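Local atomic coordinates of CupA (Streptococcus pneumoniae, PDB entry 4F2E), a protein that binds copper(I) through a cupredoxin-like domain and probably acts as a copper chaperone in the copper resistance of this bacterium. Residues Asp51-Pro56 with Tyr70-Thr75. Residues are numbered along the deposited sequence; the frame is centred on the assembly and turned at random. Where two conformers were deposited one is given.
Sequences DQIVFP and YVVEIT
V72 reaches across the interior of the cupredoxin-like β-sandwich and sets its two methyl groups against I53 and F55 of strand 52-55. Its CG1, anti to the backbone N (chi1 169°), lies over one face of the F55 ring, 4.0 Å above the plane and displaced toward the rim, at the CD1-CE1 side. The closest atoms there are V72 CG1 and F55 CE1, at 4.1 Å. V72 CG2 takes the other partner, meeting I53 CG2 methyl to methyl at 4.0 Å, and also comes within 4.1 Å of F55 CE1. One valine thus straddles the junction of two residues that stand two positions apart on the facing strand. With I53 CG1 anti to the backbone N (chi1 -172°), the short CG2 branch lies between the backbone N and the carbonyl carbon and is the one that meets V72. The backbones stay well apart, I53 CA and V72 CA being 8.7 Å from each other, and no hydrogen bond joins the segments. Each strand bonds to its own neighbours instead: I53 to A62 and V54 to A85, V72 to I39 and Y70 to F41. F84 meets the F55 ring with nearly parallel planes, and F41 touches I53, F55 and V72. The side chain of I53 is about 9 Å from a bound copper(I) ion. With only methyl and ring carbons meeting, the two layers are held here by dispersion and the exclusion of water, without directional bonds.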
loop_
_atom_site.group_PDB
_atom_site.type_symbol
_atom_site.label_atom_id
_atom_site.label_comp_id
_atom_site.label_asym_id
_atom_site.label_seq_id
_atom_site.Cartn_x
_atom_site.Cartn_y
_atom_site.Cartn_z
ATOM N N ASP A 51 4.898 -11.889 5.259
ATOM C CA ASP A 51 3.605 -12.502 5.562
ATOM C C ASP A 51 2.491 -11.500 5.853
ATOM O O ASP A 51 1.315 -11.788 5.626
ATOM C CB ASP A 51 3.728 -13.472 6.740
ATOM C CG ASP A 51 4.293 -14.814 6.334
ATOM O OD1 ASP A 51 4.383 -15.083 5.119
ATOM O OD2 ASP A 51 4.633 -15.607 7.236
ATOM N N GLN A 52 2.854 -10.330 6.370
ATOM C CA GLN A 52 1.856 -9.335 6.737
ATOM C C GLN A 52 2.149 -7.966 6.143
ATOM O O GLN A 52 3.298 -7.638 5.839
ATOM C CB GLN A 52 1.739 -9.219 8.256
ATOM C CG GLN A 52 1.180 -10.459 8.925
ATOM C CD GLN A 52 2.177 -11.122 9.847
ATOM O OE1 GLN A 52 2.898 -10.452 10.587
ATOM N NE2 GLN A 52 2.225 -12.450 9.809
ATOM N N ILE A 53 1.091 -7.179 5.972
ATOM C CA ILE A 53 1.205 -5.793 5.543
ATOM C C ILE A 53 0.621 -4.903 6.635
ATOM O O ILE A 53 -0.415 -5.226 7.218
ATOM C CB ILE A 53 0.489 -5.542 4.191
ATOM C CG1 ILE A 53 0.792 -4.135 3.666
ATOM C CG2 ILE A 53 -1.019 -5.759 4.319
ATOM C CD1 ILE A 53 2.260 -3.893 3.358
ATOM N N VAL A 54 1.299 -3.793 6.913
ATOM C CA VAL A 54 0.904 -2.889 7.988
ATOM C C VAL A 54 0.875 -1.436 7.513
ATOM O O VAL A 54 1.848 -0.947 6.939
ATOM C CB VAL A 54 1.869 -2.996 9.195
ATOM C CG1 VAL A 54 1.393 -2.126 10.350
ATOM C CG2 VAL A 54 2.007 -4.438 9.648
ATOM N N PHE A 55 -0.258 -0.767 7.732
ATOM C CA PHE A 55 -0.378 0.679 7.562
ATOM C C PHE A 55 -0.716 1.234 8.941
ATOM O O PHE A 55 -1.888 1.339 9.294
ATOM C CB PHE A 55 -1.498 1.028 6.577
ATOM C CG PHE A 55 -1.132 0.835 5.129
ATOM C CD1 PHE A 55 -0.992 -0.437 4.597
ATOM C CD2 PHE A 55 -0.963 1.931 4.294
ATOM C CE1 PHE A 55 -0.666 -0.613 3.261
ATOM C CE2 PHE A 55 -0.637 1.759 2.959
ATOM C CZ PHE A 55 -0.494 0.486 2.442
ATOM N N PRO A 56 0.310 1.606 9.721
ATOM C CA PRO A 56 0.099 1.947 11.134
ATOM C C PRO A 56 -0.785 3.174 11.358
ATOM O O PRO A 56 -1.459 3.248 12.385
ATOM C CB PRO A 56 1.520 2.201 11.651
ATOM C CG PRO A 56 2.306 2.560 10.438
ATOM C CD PRO A 56 1.719 1.751 9.318
ATOM N N TYR A 70 -4.235 -9.220 -2.385
ATOM C CA TYR A 70 -4.967 -8.785 -1.211
ATOM C C TYR A 70 -5.096 -7.275 -1.254
ATOM O O TYR A 70 -4.111 -6.575 -1.468
ATOM C CB TYR A 70 -4.264 -9.208 0.075
ATOM C CG TYR A 70 -4.993 -8.724 1.300
ATOM C CD1 TYR A 70 -6.011 -9.480 1.862
ATOM C CD2 TYR A 70 -4.686 -7.500 1.876
ATOM C CE1 TYR A 70 -6.693 -9.040 2.972
ATOM C CE2 TYR A 70 -5.365 -7.048 2.993
ATOM C CZ TYR A 70 -6.368 -7.826 3.536
ATOM O OH TYR A 70 -7.054 -7.392 4.648
ATOM N N VAL A 71 -6.306 -6.774 -1.041
ATOM C CA VAL A 71 -6.562 -5.346 -1.166
ATOM C C VAL A 71 -6.666 -4.645 0.179
ATOM O O VAL A 71 -7.517 -4.976 1.005
ATOM C CB VAL A 71 -7.846 -5.068 -1.970
ATOM C CG1 VAL A 71 -8.041 -3.568 -2.148
ATOM C CG2 VAL A 71 -7.777 -5.755 -3.320
ATOM N N VAL A 72 -5.785 -3.673 0.389
ATOM C CA VAL A 72 -5.900 -2.772 1.520
ATOM C C VAL A 72 -6.798 -1.613 1.110
ATOM O O VAL A 72 -6.540 -0.931 0.117
ATOM C CB VAL A 72 -4.524 -2.236 1.952
ATOM C CG1 VAL A 72 -4.682 -1.093 2.941
ATOM C CG2 VAL A 72 -3.686 -3.353 2.551
ATOM N N GLU A 73 -7.873 -1.404 1.860
ATOM C CA GLU A 73 -8.779 -0.301 1.579
ATOM C C GLU A 73 -8.697 0.753 2.669
ATOM O O GLU A 73 -8.876 0.455 3.850
ATOM C CB GLU A 73 -10.212 -0.804 1.420
ATOM C CG GLU A 73 -10.367 -1.795 0.281
ATOM C CD GLU A 73 -11.793 -2.256 0.101
ATOM O OE1 GLU A 73 -12.147 -3.316 0.660
ATOM O OE2 GLU A 73 -12.557 -1.560 -0.600
ATOM N N ILE A 74 -8.398 1.980 2.259
ATOM C CA ILE A 74 -8.362 3.119 3.166
ATOM C C ILE A 74 -8.941 4.328 2.448
ATOM O O ILE A 74 -8.970 4.369 1.220
ATOM C CB ILE A 74 -6.920 3.449 3.621
ATOM C CG1 ILE A 74 -6.025 3.746 2.415
ATOM C CG2 ILE A 74 -6.339 2.312 4.452
ATOM C CD1 ILE A 74 -4.631 4.221 2.790
ATOM N N THR A 75 -9.411 5.306 3.211
ATOM C CA THR A 75 -9.832 6.579 2.636
ATOM C C THR A 75 -9.079 7.694 3.348
ATOM O O THR A 75 -9.485 8.139 4.422
ATOM C CB THR A 75 -11.352 6.799 2.762
ATOM O OG1 THR A 75 -12.047 5.731 2.104
ATOM C CG2 THR A 75 -11.756 8.127 2.125
#